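Long-range contacts in cytidine deaminase (Mycobacterium leprae, PDB 3R2N), which probably catalyses the zinc-dependent hydrolytic deamination of cytidine to uridine in pyrimidine salvage, working as a homotetramer: residues Val39-Val50 with Cys60-Leu69; Arg97-Pro106 with Gln117-Gln125. All coordinates share one frame; numbering follows the deposited sequence.

Contact 1 of 2, residues Val39-Val50 with Cys60-Leu69. With ZN (zinc ion), chain K; EDO (1,2-ethanediol), chain L.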
ATOM      1  N   VAL D  39      -7.671 -12.414  20.472  1.00 31.94           N
ATOM      2  CA  VAL D  39      -8.580 -12.955  19.455  1.00 31.78           C
ATOM      3  C   VAL D  39      -9.818 -13.469  20.211  1.00 32.92           C
ATOM      4  O   VAL D  39      -9.796 -13.548  21.452  1.00 33.20           O
ATOM      5  CB  VAL D  39      -7.884 -14.037  18.593  1.00 31.23           C
ATOM      6  CG1 VAL D  39      -8.666 -14.303  17.368  1.00 31.61           C
ATOM      7  CG2 VAL D  39      -6.497 -13.551  18.179  1.00 30.40           C
ATOM      8  N   ASN D  40     -10.898 -13.760  19.486  1.00 33.25           N
ATOM      9  CA  ASN D  40     -12.153 -14.206  20.087  1.00 34.15           C
ATOM     10  C   ASN D  40     -12.100 -15.596  20.733  1.00 36.03           C
ATOM     11  O   ASN D  40     -13.051 -15.987  21.417  1.00 36.84           O
ATOM     12  CB  ASN D  40     -13.331 -14.091  19.100  1.00 33.39           C
ATOM     13  CG  ASN D  40     -13.139 -14.932  17.850  1.00 34.08           C
ATOM     14  OD1 ASN D  40     -12.023 -15.395  17.560  1.00 33.16           O
ATOM     15  ND2 ASN D  40     -14.226 -15.127  17.089  1.00 31.54           N
ATOM     16  N   ASP D  41     -10.998 -16.330  20.521  1.00 36.75           N
ATOM     17  CA  ASP D  41     -10.714 -17.563  21.292  1.00 37.87           C
ATOM     18  C   ASP D  41      -9.806 -17.331  22.511  1.00 37.88           C
ATOM     19  O   ASP D  41      -9.374 -18.286  23.170  1.00 38.15           O
ATOM     20  CB  ASP D  41     -10.145 -18.671  20.381  1.00 37.87           C
ATOM     21  CG  ASP D  41      -8.663 -18.464  20.007  1.00 38.85           C
ATOM     22  OD1 ASP D  41      -8.156 -17.326  20.077  1.00 36.56           O
ATOM     23  OD2 ASP D  41      -8.004 -19.472  19.619  1.00 41.39           O
ATOM     24  N   GLY D  42      -9.488 -16.065  22.776  1.00 37.48           N
ATOM     25  CA  GLY D  42      -8.628 -15.690  23.899  1.00 37.91           C
ATOM     26  C   GLY D  42      -7.115 -15.639  23.688  1.00 37.61           C
ATOM     27  O   GLY D  42      -6.377 -15.238  24.607  1.00 38.03           O
ATOM     28  N   ARG D  43      -6.632 -16.070  22.523  1.00 36.37           N
ATOM     29  CA  ARG D  43      -5.185 -16.015  22.280  1.00 36.22           C
ATOM     30  C   ARG D  43      -4.656 -14.615  21.969  1.00 35.84           C
ATOM     31  O   ARG D  43      -5.349 -13.762  21.374  1.00 34.97           O
ATOM     32  CB  ARG D  43      -4.705 -17.020  21.216  1.00 36.24           C
ATOM     33  CG  ARG D  43      -4.841 -16.567  19.788  1.00 34.31           C
ATOM     34  CD  ARG D  43      -4.567 -17.732  18.844  1.00 32.46           C
ATOM     35  NE  ARG D  43      -4.751 -17.340  17.450  1.00 31.36           N
ATOM     36  CZ  ARG D  43      -5.919 -17.353  16.796  1.00 32.65           C
ATOM     37  NH1 ARG D  43      -5.953 -16.973  15.515  1.00 32.46           N
ATOM     38  NH2 ARG D  43      -7.048 -17.760  17.391  1.00 29.17           N
ATOM     39  N   LEU D  44      -3.421 -14.406  22.405  1.00 36.00           N
ATOM     40  CA  LEU D  44      -2.718 -13.149  22.232  1.00 35.76           C
ATOM     41  C   LEU D  44      -1.897 -13.204  20.956  1.00 34.61           C
ATOM     42  O   LEU D  44      -1.089 -14.108  20.784  1.00 35.57           O
ATOM     43  CB  LEU D  44      -1.789 -12.906  23.418  1.00 36.01           C
ATOM     44  CG  LEU D  44      -1.559 -11.437  23.789  1.00 36.91           C
ATOM     45  CD1 LEU D  44      -1.090 -11.343  25.240  1.00 37.94           C
ATOM     46  CD2 LEU D  44      -0.593 -10.707  22.873  1.00 35.21           C
ATOM     47  N   ILE D  45      -2.110 -12.243  20.066  1.00 32.56           N
ATOM     48  CA  ILE D  45      -1.234 -12.069  18.929  1.00 31.44           C
ATOM     49  C   ILE D  45      -0.546 -10.708  18.944  1.00 31.18           C
ATOM     50  O   ILE D  45      -0.948  -9.827  19.691  1.00 31.26           O
ATOM     51  CB  ILE D  45      -1.919 -12.400  17.579  1.00 31.07           C
ATOM     52  CG1 ILE D  45      -3.143 -11.507  17.317  1.00 29.58           C
ATOM     53  CG2 ILE D  45      -2.250 -13.902  17.551  1.00 30.21           C
ATOM     54  CD1 ILE D  45      -3.857 -11.819  15.986  1.00 27.12           C
ATOM     55  N   THR D  46       0.528 -10.564  18.166  1.00 30.85           N
ATOM     56  CA  THR D  46       1.332  -9.333  18.145  1.00 29.94           C
ATOM     57  C   THR D  46       1.789  -9.045  16.721  1.00 29.28           C
ATOM     58  O   THR D  46       1.600  -9.870  15.829  1.00 28.51           O
ATOM     59  CB  THR D  46       2.602  -9.473  18.961  1.00 30.76           C
ATOM     60  OG1 THR D  46       3.471 -10.412  18.296  1.00 31.39           O
ATOM     61  CG2 THR D  46       2.313  -9.933  20.389  1.00 30.76           C
ATOM     62  N   GLY D  47       2.400  -7.872  16.534  1.00 28.76           N
ATOM     63  CA  GLY D  47       2.895  -7.417  15.235  1.00 27.84           C
ATOM     64  C   GLY D  47       3.828  -6.243  15.480  1.00 28.20           C
ATOM     65  O   GLY D  47       3.669  -5.520  16.478  1.00 28.41           O
ATOM     66  N   VAL D  48       4.814  -6.089  14.600  1.00 27.15           N
ATOM     67  CA  VAL D  48       5.750  -4.969  14.636  1.00 27.89           C
ATOM     68  C   VAL D  48       5.766  -4.314  13.271  1.00 28.41           C
ATOM     69  O   VAL D  48       5.470  -4.975  12.242  1.00 28.52           O
ATOM     70  CB  VAL D  48       7.198  -5.422  14.949  1.00 28.37           C
ATOM     71  CG1 VAL D  48       7.269  -6.038  16.340  1.00 27.50           C
ATOM     72  CG2 VAL D  48       7.709  -6.407  13.880  1.00 28.30           C
ATOM     73  N   ASN D  49       6.106  -3.031  13.230  1.00 28.58           N
ATOM     74  CA  ASN D  49       6.174  -2.376  11.935  1.00 28.77           C
ATOM     75  C   ASN D  49       7.394  -2.819  11.190  1.00 28.85           C
ATOM     76  O   ASN D  49       8.415  -3.075  11.809  1.00 28.96           O
ATOM     77  CB  ASN D  49       6.087  -0.853  12.006  1.00 28.83           C
ATOM     78  CG  ASN D  49       7.154  -0.205  12.908  1.00 30.82           C
ATOM     79  OD1 ASN D  49       7.608  -0.759  13.943  1.00 32.29           O
ATOM     80  ND2 ASN D  49       7.487   1.037  12.556  1.00 30.08           N
ATOM     81  N   VAL D  50       7.275  -2.909   9.862  1.00 28.73           N
ATOM     82  CA  VAL D  50       8.416  -3.242   9.003  1.00 28.96           C
ATOM     83  C   VAL D  50       8.609  -2.249   7.817  1.00 30.29           C
ATOM     84  O   VAL D  50       7.871  -2.278   6.811  1.00 30.41           O
ATOM     85  CB  VAL D  50       8.357  -4.715   8.532  1.00 28.99           C
ATOM     86  CG1 VAL D  50       9.646  -5.108   7.845  1.00 27.97           C
ATOM     87  CG2 VAL D  50       8.111  -5.654   9.734  1.00 28.53           C
ATOM     88  N   CYS D  60       2.563  -1.589   8.629  1.00 29.18           N
ATOM     89  CA  CYS D  60       2.324  -1.132   9.999  1.00 28.38           C
ATOM     90  C   CYS D  60       2.329  -2.325  10.934  1.00 27.51           C
ATOM     91  O   CYS D  60       2.188  -3.459  10.486  1.00 26.83           O
ATOM     92  CB  CYS D  60       1.016  -0.366  10.132  1.00 28.58           C
ATOM     93  SG  CYS D  60       0.992   1.280   9.304  1.00 30.32           S
ATOM     94  N   ALA D  61       2.503  -2.059  12.227  1.00 26.36           N
ATOM     95  CA  ALA D  61       2.421  -3.082  13.255  1.00 26.15           C
ATOM     96  C   ALA D  61       1.105  -3.867  13.141  1.00 25.96           C
ATOM     97  O   ALA D  61       1.119  -5.106  13.236  1.00 26.42           O
ATOM     98  CB  ALA D  61       2.583  -2.447  14.687  1.00 25.83           C
ATOM     99  N   GLU D  62      -0.004  -3.156  12.911  1.00 25.31           N
ATOM    100  CA  GLU D  62      -1.347  -3.755  12.817  1.00 26.30           C
ATOM    101  C   GLU D  62      -1.462  -4.726  11.630  1.00 26.62           C
ATOM    102  O   GLU D  62      -2.094  -5.773  11.771  1.00 26.62           O
ATOM    103  CB  GLU D  62      -2.454  -2.680  12.750  1.00 25.97           C
ATOM    104  CG  GLU D  62      -2.467  -1.696  13.933  1.00 27.73           C
ATOM    105  CD  GLU D  62      -1.641  -0.460  13.651  1.00 31.05           C
ATOM    106  OE1 GLU D  62      -0.436  -0.600  13.323  1.00 32.33           O
ATOM    107  OE2 GLU D  62      -2.192   0.659  13.725  1.00 31.58           O
ATOM    108  N   CYS D  63      -0.866  -4.361  10.486  1.00 27.22           N
ATOM    109  CA  CYS D  63      -0.675  -5.287   9.322  1.00 28.21           C
ATOM    110  C   CYS D  63       0.004  -6.604   9.762  1.00 28.42           C
ATOM    111  O   CYS D  63      -0.460  -7.701   9.401  1.00 27.38           O
ATOM    112  CB  CYS D  63       0.188  -4.655   8.228  1.00 27.32           C
ATOM    113  SG  CYS D  63      -0.494  -3.161   7.433  1.00 30.73           S
ATOM    114  N   SER D  64       1.092  -6.487  10.551  1.00 27.76           N
ATOM    115  CA  SER D  64       1.857  -7.666  10.879  1.00 28.00           C
ATOM    116  C   SER D  64       0.995  -8.576  11.716  1.00 28.39           C
ATOM    117  O   SER D  64       0.959  -9.789  11.485  1.00 29.63           O
ATOM    118  CB  SER D  64       3.170  -7.345  11.576  1.00 27.78           C
ATOM    119  OG  SER D  64       4.066  -6.742  10.682  1.00 27.80           O
ATOM    120  N   MET D  65       0.236  -7.956  12.607  1.00 28.47           N
ATOM    121  CA  MET D  65      -0.651  -8.660  13.519  1.00 29.37           C
ATOM    122  C   MET D  65      -1.783  -9.361  12.804  1.00 28.83           C
ATOM    123  O   MET D  65      -2.111 -10.496  13.126  1.00 29.51           O
ATOM    124  CB  MET D  65      -1.210  -7.697  14.579  1.00 28.68           C
ATOM    125  CG  MET D  65      -2.208  -8.380  15.492  1.00 29.67           C
ATOM    126  SD  MET D  65      -2.973  -7.245  16.657  1.00 33.31           S
ATOM    127  CE  MET D  65      -3.880  -6.181  15.534  1.00 26.45           C
ATOM    128  N   ILE D  66      -2.375  -8.674  11.836  1.00 29.42           N
ATOM    129  CA  ILE D  66      -3.351  -9.289  10.938  1.00 29.21           C
ATOM    130  C   ILE D  66      -2.788 -10.554  10.271  1.00 29.51           C
ATOM    131  O   ILE D  66      -3.416 -11.608  10.317  1.00 30.16           O
ATOM    132  CB  ILE D  66      -3.976  -8.253   9.958  1.00 29.28           C
ATOM    133  CG1 ILE D  66      -4.887  -7.266  10.729  1.00 28.31           C
ATOM    134  CG2 ILE D  66      -4.756  -8.924   8.834  1.00 28.66           C
ATOM    135  CD1 ILE D  66      -6.007  -7.928  11.547  1.00 28.98           C
ATOM    136  N   SER D  67      -1.589 -10.479   9.709  1.00 29.25           N
ATOM    137  CA  SER D  67      -0.921 -11.691   9.168  1.00 29.03           C
ATOM    138  C   SER D  67      -0.751 -12.808  10.199  1.00 28.83           C
ATOM    139  O   SER D  67      -0.801 -13.991   9.844  1.00 28.85           O
ATOM    140  CB  SER D  67       0.451 -11.345   8.610  1.00 28.43           C
ATOM    141  OG  SER D  67       0.284 -10.413   7.569  1.00 28.51           O
ATOM    142  N   ALA D  68      -0.517 -12.430  11.462  1.00 27.01           N
ATOM    143  CA  ALA D  68      -0.369 -13.419  12.510  1.00 27.46           C
ATOM    144  C   ALA D  68      -1.741 -14.053  12.820  1.00 27.99           C
ATOM    145  O   ALA D  68      -1.844 -15.259  13.042  1.00 28.60           O
ATOM    146  CB  ALA D  68       0.295 -12.795  13.768  1.00 26.95           C
ATOM    147  N   LEU D  69      -2.795 -13.232  12.785  1.00 28.07           N
ATOM    148  CA  LEU D  69      -4.155 -13.701  13.011  1.00 27.96           C
ATOM    149  C   LEU D  69      -4.483 -14.895  12.101  1.00 29.56           C
ATOM    150  O   LEU D  69      -4.997 -15.921  12.587  1.00 30.12           O
ATOM    151  CB  LEU D  69      -5.143 -12.568  12.771  1.00 27.62           C
ATOM    152  CG  LEU D  69      -6.636 -12.884  12.773  1.00 27.59           C
ATOM    153  CD1 LEU D  69      -7.116 -13.348  14.163  1.00 26.43           C
ATOM    154  CD2 LEU D  69      -7.382 -11.660  12.290  1.00 24.97           C
TER
HETATM  155 ZN    ZN K 135      -1.216   1.859  10.078  1.00 35.49          ZN
HETATM  156  C1  EDO L 136       0.284   3.241  13.943  1.00 43.68           C
HETATM  157  O1  EDO L 136       0.710   1.885  14.192  1.00 44.58           O
HETATM  158  C2  EDO L 136      -0.140   3.350  12.483  1.00 41.76           C
HETATM  159  O2  EDO L 136      -1.150   2.357  12.193  1.00 36.72           O

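Contact 2 of 2, residues Arg97-Pro106 with Gln117-Gln125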
ATOM      1  N   ARG D  97      -7.053   1.106  10.437  1.00 29.93           N
ATOM      2  CA  ARG D  97      -8.431   1.076  10.943  1.00 30.37           C
ATOM      3  C   ARG D  97      -9.290   0.264   9.966  1.00 30.99           C
ATOM      4  O   ARG D  97     -10.151  -0.518  10.384  1.00 31.23           O
ATOM      5  CB  ARG D  97      -9.022   2.469  11.180  1.00 30.38           C
ATOM      6  CG  ARG D  97      -8.219   3.360  12.104  1.00 29.99           C
ATOM      7  CD  ARG D  97      -8.938   4.685  12.362  1.00 31.17           C
ATOM      8  NE  ARG D  97      -8.040   5.688  12.928  1.00 32.02           N
ATOM      9  CZ  ARG D  97      -8.410   6.825  13.520  1.00 33.17           C
ATOM     10  NH1 ARG D  97      -9.690   7.136  13.666  1.00 30.82           N
ATOM     11  NH2 ARG D  97      -7.475   7.673  13.959  1.00 32.97           N
ATOM     12  N   GLN D  98      -9.023   0.403   8.670  1.00 30.91           N
ATOM     13  CA  GLN D  98      -9.728  -0.426   7.701  1.00 31.46           C
ATOM     14  C   GLN D  98      -9.392  -1.940   7.872  1.00 31.18           C
ATOM     15  O   GLN D  98     -10.306  -2.756   7.832  1.00 31.67           O
ATOM     16  CB  GLN D  98      -9.550   0.108   6.265  1.00 32.04           C
ATOM     17  CG  GLN D  98     -10.541  -0.459   5.198  1.00 33.55           C
ATOM     18  CD  GLN D  98     -11.935   0.122   5.332  1.00 36.49           C
ATOM     19  OE1 GLN D  98     -12.107   1.340   5.312  1.00 39.59           O
ATOM     20  NE2 GLN D  98     -12.932  -0.732   5.497  1.00 35.68           N
ATOM     21  N   LEU D  99      -8.125  -2.317   8.096  1.00 30.57           N
ATOM     22  CA  LEU D  99      -7.800  -3.748   8.334  1.00 30.59           C
ATOM     23  C   LEU D  99      -8.528  -4.255   9.577  1.00 30.50           C
ATOM     24  O   LEU D  99      -9.243  -5.260   9.507  1.00 31.01           O
ATOM     25  CB  LEU D  99      -6.290  -4.025   8.443  1.00 29.30           C
ATOM     26  CG  LEU D  99      -5.335  -3.627   7.310  1.00 32.45           C
ATOM     27  CD1 LEU D  99      -3.960  -4.148   7.580  1.00 33.36           C
ATOM     28  CD2 LEU D  99      -5.777  -4.048   5.895  1.00 34.61           C
ATOM     29  N   LEU D 100      -8.384  -3.521  10.684  1.00 29.89           N
ATOM     30  CA  LEU D 100      -8.999  -3.865  11.956  1.00 30.08           C
ATOM     31  C   LEU D 100     -10.509  -4.024  11.874  1.00 32.03           C
ATOM     32  O   LEU D 100     -11.103  -4.913  12.519  1.00 32.47           O
ATOM     33  CB  LEU D 100      -8.661  -2.814  13.012  1.00 29.03           C
ATOM     34  CG  LEU D 100      -7.185  -2.654  13.325  1.00 27.42           C
ATOM     35  CD1 LEU D 100      -6.927  -1.368  14.104  1.00 25.95           C
ATOM     36  CD2 LEU D 100      -6.653  -3.877  14.045  1.00 25.75           C
ATOM     37  N   TYR D 101     -11.134  -3.153  11.093  1.00 33.56           N
ATOM     38  CA  TYR D 101     -12.560  -3.192  10.921  1.00 35.30           C
ATOM     39  C   TYR D 101     -12.904  -4.498  10.258  1.00 35.23           C
ATOM     40  O   TYR D 101     -13.806  -5.201  10.701  1.00 36.71           O
ATOM     41  CB  TYR D 101     -13.070  -2.045  10.036  1.00 36.05           C
ATOM     42  CG  TYR D 101     -14.577  -1.910  10.137  1.00 39.90           C
ATOM     43  CD1 TYR D 101     -15.153  -1.215  11.209  1.00 42.71           C
ATOM     44  CD2 TYR D 101     -15.430  -2.497   9.196  1.00 42.53           C
ATOM     45  CE1 TYR D 101     -16.536  -1.082  11.331  1.00 44.39           C
ATOM     46  CE2 TYR D 101     -16.826  -2.379   9.313  1.00 44.66           C
ATOM     47  CZ  TYR D 101     -17.365  -1.659  10.392  1.00 46.83           C
ATOM     48  OH  TYR D 101     -18.742  -1.511  10.556  1.00 50.57           O
ATOM     49  N   GLU D 102     -12.196  -4.807   9.184  1.00 34.77           N
ATOM     50  CA  GLU D 102     -12.482  -6.002   8.434  1.00 35.21           C
ATOM     51  C   GLU D 102     -12.321  -7.304   9.294  1.00 34.56           C
ATOM     52  O   GLU D 102     -13.037  -8.269   9.066  1.00 35.24           O
ATOM     53  CB  GLU D 102     -11.684  -6.020   7.124  1.00 34.53           C
ATOM     54  CG  GLU D 102     -11.887  -7.287   6.352  1.00 37.96           C
ATOM     55  CD  GLU D 102     -12.062  -7.102   4.868  1.00 40.82           C
ATOM     56  OE1 GLU D 102     -12.051  -5.959   4.375  1.00 43.40           O
ATOM     57  OE2 GLU D 102     -12.215  -8.119   4.173  1.00 42.45           O
ATOM     58  N   HIS D 103     -11.449  -7.301  10.305  1.00 33.30           N
ATOM     59  CA  HIS D 103     -11.172  -8.515  11.075  1.00 33.06           C
ATOM     60  C   HIS D 103     -11.679  -8.504  12.500  1.00 33.58           C
ATOM     61  O   HIS D 103     -11.544  -9.509  13.197  1.00 34.31           O
ATOM     62  CB  HIS D 103      -9.681  -8.856  11.036  1.00 31.76           C
ATOM     63  CG  HIS D 103      -9.145  -8.905   9.643  1.00 31.11           C
ATOM     64  ND1 HIS D 103      -9.466  -9.915   8.769  1.00 31.21           N
ATOM     65  CD2 HIS D 103      -8.401  -8.020   8.938  1.00 29.06           C
ATOM     66  CE1 HIS D 103      -8.912  -9.670   7.592  1.00 32.25           C
ATOM     67  NE2 HIS D 103      -8.275  -8.517   7.664  1.00 29.90           N
ATOM     68  N   GLY D 104     -12.277  -7.396  12.924  1.00 33.57           N
ATOM     69  CA  GLY D 104     -12.801  -7.280  14.278  1.00 34.11           C
ATOM     70  C   GLY D 104     -14.216  -6.733  14.298  1.00 35.34           C
ATOM     71  O   GLY D 104     -14.927  -6.889  15.315  1.00 35.44           O
ATOM     72  N   GLY D 105     -14.614  -6.078  13.192  1.00 35.11           N
ATOM     73  CA  GLY D 105     -15.921  -5.444  13.093  1.00 36.47           C
ATOM     74  C   GLY D 105     -16.068  -4.226  13.996  1.00 37.19           C
ATOM     75  O   GLY D 105     -15.107  -3.841  14.661  1.00 36.89           O
ATOM     76  N   PRO D 106     -17.279  -3.622  14.047  1.00 38.26           N
ATOM     77  CA  PRO D 106     -17.535  -2.365  14.786  1.00 38.70           C
ATOM     78  C   PRO D 106     -17.337  -2.431  16.305  1.00 38.15           C
ATOM     79  O   PRO D 106     -17.161  -1.408  16.947  1.00 38.82           O
ATOM     80  CB  PRO D 106     -19.002  -2.049  14.459  1.00 39.56           C
ATOM     81  CG  PRO D 106     -19.613  -3.391  14.142  1.00 40.47           C
ATOM     82  CD  PRO D 106     -18.517  -4.170  13.455  1.00 39.67           C
ATOM     83  N   GLN D 117     -11.822   2.817  22.783  1.00 41.42           N
ATOM     84  CA  GLN D 117     -12.836   3.221  21.815  1.00 41.30           C
ATOM     85  C   GLN D 117     -13.157   2.017  20.951  1.00 39.88           C
ATOM     86  O   GLN D 117     -12.341   1.105  20.849  1.00 39.10           O
ATOM     87  CB  GLN D 117     -12.316   4.360  20.928  1.00 41.93           C
ATOM     88  CG  GLN D 117     -12.147   5.718  21.630  1.00 44.00           C
ATOM     89  CD  GLN D 117     -13.425   6.513  21.612  1.00 46.83           C
ATOM     90  OE1 GLN D 117     -14.426   6.135  22.226  1.00 47.38           O
ATOM     91  NE2 GLN D 117     -13.411   7.615  20.888  1.00 48.58           N
ATOM     92  N   THR D 118     -14.336   1.993  20.335  1.00 38.81           N
ATOM     93  CA  THR D 118     -14.656   0.888  19.446  1.00 36.96           C
ATOM     94  C   THR D 118     -14.346   1.311  18.018  1.00 35.92           C
ATOM     95  O   THR D 118     -14.220   2.495  17.744  1.00 35.55           O
ATOM     96  CB  THR D 118     -16.122   0.436  19.562  1.00 37.19           C
ATOM     97  OG1 THR D 118     -16.953   1.437  19.001  1.00 38.25           O
ATOM     98  CG2 THR D 118     -16.542   0.197  21.027  1.00 37.44           C
ATOM     99  N   MET D 119     -14.251   0.342  17.109  1.00 35.28           N
ATOM    100  CA  MET D 119     -14.075   0.634  15.688  1.00 35.13           C
ATOM    101  C   MET D 119     -15.233   1.380  15.050  1.00 36.16           C
ATOM    102  O   MET D 119     -15.041   2.095  14.062  1.00 36.85           O
ATOM    103  CB  MET D 119     -13.752  -0.626  14.889  1.00 34.24           C
ATOM    104  CG  MET D 119     -12.342  -1.143  15.128  1.00 34.11           C
ATOM    105  SD  MET D 119     -10.999   0.075  14.906  1.00 32.86           S
ATOM    106  CE  MET D 119     -11.450   0.642  13.254  1.00 32.31           C
ATOM    107  N   ALA D 120     -16.434   1.212  15.600  1.00 36.71           N
ATOM    108  CA  ALA D 120     -17.586   2.011  15.180  1.00 37.67           C
ATOM    109  C   ALA D 120     -17.311   3.499  15.402  1.00 37.99           C
ATOM    110  O   ALA D 120     -17.663   4.335  14.563  1.00 38.29           O
ATOM    111  CB  ALA D 120     -18.871   1.563  15.950  1.00 37.89           C
ATOM    112  N   GLN D 121     -16.695   3.812  16.547  1.00 37.62           N
ATOM    113  CA  GLN D 121     -16.290   5.173  16.859  1.00 38.17           C
ATOM    114  C   GLN D 121     -15.087   5.625  16.039  1.00 37.21           C
ATOM    115  O   GLN D 121     -15.020   6.786  15.618  1.00 37.58           O
ATOM    116  CB  GLN D 121     -15.998   5.327  18.354  1.00 38.75           C
ATOM    117  CG  GLN D 121     -17.186   4.992  19.221  1.00 40.25           C
ATOM    118  CD  GLN D 121     -16.815   4.751  20.667  1.00 43.26           C
ATOM    119  OE1 GLN D 121     -16.038   3.854  20.987  1.00 43.17           O
ATOM    120  NE2 GLN D 121     -17.394   5.544  21.562  1.00 46.46           N
ATOM    121  N   LEU D 122     -14.140   4.718  15.815  1.00 35.37           N
ATOM    122  CA  LEU D 122     -12.900   5.088  15.127  1.00 34.51           C
ATOM    123  C   LEU D 122     -13.006   5.109  13.615  1.00 34.02           C
ATOM    124  O   LEU D 122     -12.294   5.873  12.970  1.00 33.68           O
ATOM    125  CB  LEU D 122     -11.711   4.237  15.587  1.00 33.28           C
ATOM    126  CG  LEU D 122     -11.348   4.372  17.077  1.00 33.90           C
ATOM    127  CD1 LEU D 122     -10.124   3.533  17.351  1.00 32.33           C
ATOM    128  CD2 LEU D 122     -11.106   5.828  17.489  1.00 31.97           C
ATOM    129  N   LEU D 123     -13.888   4.290  13.051  1.00 33.67           N
ATOM    130  CA  LEU D 123     -14.100   4.306  11.610  1.00 34.95           C
ATOM    131  C   LEU D 123     -15.591   4.261  11.286  1.00 36.20           C
ATOM    132  O   LEU D 123     -16.063   3.242  10.781  1.00 36.14           O
ATOM    133  CB  LEU D 123     -13.340   3.148  10.923  1.00 33.13           C
ATOM    134  CG  LEU D 123     -13.091   3.116   9.407  1.00 34.19           C
ATOM    135  CD1 LEU D 123     -12.007   4.127   8.949  1.00 31.93           C
ATOM    136  CD2 LEU D 123     -12.682   1.712   8.942  1.00 30.47           C
ATOM    137  N   PRO D 124     -16.338   5.372  11.561  1.00 38.15           N
ATOM    138  CA  PRO D 124     -17.787   5.459  11.235  1.00 39.67           C
ATOM    139  C   PRO D 124     -18.023   5.154   9.780  1.00 41.46           C
ATOM    140  O   PRO D 124     -17.254   5.605   8.924  1.00 40.71           O
ATOM    141  CB  PRO D 124     -18.134   6.920  11.469  1.00 39.97           C
ATOM    142  CG  PRO D 124     -16.994   7.504  12.215  1.00 38.80           C
ATOM    143  CD  PRO D 124     -15.793   6.672  12.007  1.00 37.93           C
ATOM    144  N   GLN D 125     -19.082   4.401   9.501  1.00 44.35           N
ATOM    145  CA  GLN D 125     -19.320   3.873   8.145  1.00 47.05           C
ATOM    146  C   GLN D 125     -20.478   4.585   7.435  1.00 48.95           C
ATOM    147  O   GLN D 125     -20.771   5.760   7.695  1.00 50.56           O
ATOM    148  CB  GLN D 125     -19.602   2.357   8.209  1.00 47.50           C
ATOM    149  CG  GLN D 125     -18.442   1.493   8.664  1.00 48.38           C
ATOM    150  CD  GLN D 125     -17.392   1.279   7.561  1.00 50.68           C
ATOM    151  OE1 GLN D 125     -17.713   0.885   6.427  1.00 51.61           O
ATOM    152  NE2 GLN D 125     -16.131   1.526   7.903  1.00 48.59           N
TER
HETATM  153  O   HOH W   1     -14.477   2.697   5.468  1.00 37.94           O

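Contact 1 of 2, residues Val39-Val50 with Cys60-Leu69
The carbonyl oxygen of Val48 sits 2.7 Å from the hydroxyl OG of Ser64, the shortest polar approach between strand 44-48 and helix 61-69. The same hydroxyl is hydrogen-bonded to Ser67 OG of the second subunit, so OG lies between a strand carbonyl and the neighbouring chain. With OG anti to its own carbonyl carbon (chi1 -70°), Ser64 turns the oxygen toward the strand end. The pairing belongs to the alpha/beta cytidine deaminase fold, a mixed sheet packed against helices, in which this helix carries a zinc ligand at its N-terminus. Strand and helix axes approach to 5.4 Å, and at Gly47, which has no side chain, the strand backbone lies directly against the first helical turn. Gly47 CA makes a CA-H...O contact of 3.5 Å with Ala61 O, and Met65 CA makes another to Thr46 O.

Farther along, Ile45 is central to the apolar packing. Its CG1 lies between the backbone N and the carbonyl carbon (chi1 60°), which, with an extended chi2, sets CD1 against Leu69, 3.5 Å from Leu69 CB, while CG1 meets Met65 CG with the two side chains at about a right angle. Val39 CG1 closes this end against Leu69 CD1. The Arg43 guanidinium has Val39 CG2 over one face and Leu69 O at its edge, a weak bond, but its stronger partner is Gly74 O; NH2 forms a salt bridge with Asp41, whose OD1 also accepts from Arg43 N in an Asx turn.

At the opposite end, N-cap Cys60 binds zinc through SG, together with Cys93 and Cys96. A 1,2-ethanediol, probably from crystallisation, supplies O2 to the metal at 2.2 Å, and its O1 donates to Glu62 OE1 at 2.9 Å.

Contact 2 of 2, residues Arg97-Pro106 with Gln117-Gln125
Tyr101 stacks one face of its ring against the side-chain amide of Gln125, the two planes only 17° apart, with Gln125 NE2 4.1 Å above the ring and over its centre. This offers a compact case of helix-to-helix packing in the deaminase fold: helix 94-104 meets the short helix 119-122 and the tail after it. Met119 fills the space between them. Bent at chi2 and chi3, its chain brings CE to 3.7 Å from Arg97 CB, while its CB approaches Tyr101 CD1 and SD faces Leu100 CB. Leu123 CD2 adds packing against Tyr101 CB.

Polar bonds fasten both ends. Ala120 N donates in the carbonyl plane to a lone pair of Pro106 O (3.0 Å), next to a capping box formed by Thr118 and Gln121. The extended Arg97 side chain sends NH1 to Leu122 O, with the acceptor lying in the guanidinium plane; NH1 also bonds Pro124 O of the fourth subunit, and NE bonds Pro92 O, so the group is held from several directions at a subunit interface. Gln98 OE1, which accepts from Gly94 N of the fourth subunit, accepts from a water whose oxygen lies 2.7 Å from OE1, and that water accepts weakly from Gln125 NE2.

The two contacts follow one another along the chain, contact 1 closing before contact 2 opens, and their centres lie 15 Å apart. Both reach the same mixed sheet: contact 1 includes strand 44-48 and contact 2 reaches 115-118, the outermost strands of the sheet within this chain. Their helices, 61-71 and 94-104, pack directly together, with Cys63 SG 3.6 Å from Leu99 CD1 and Ile66 CD1 3.5 Å from His103 CD2. Cys60 at the start of one helix and Cys93 and Cys96 around the start of the other bind the same zinc, so this helix pair frames the metal site. Both contacts also touch the second subunit, tying the fold into the tetramer.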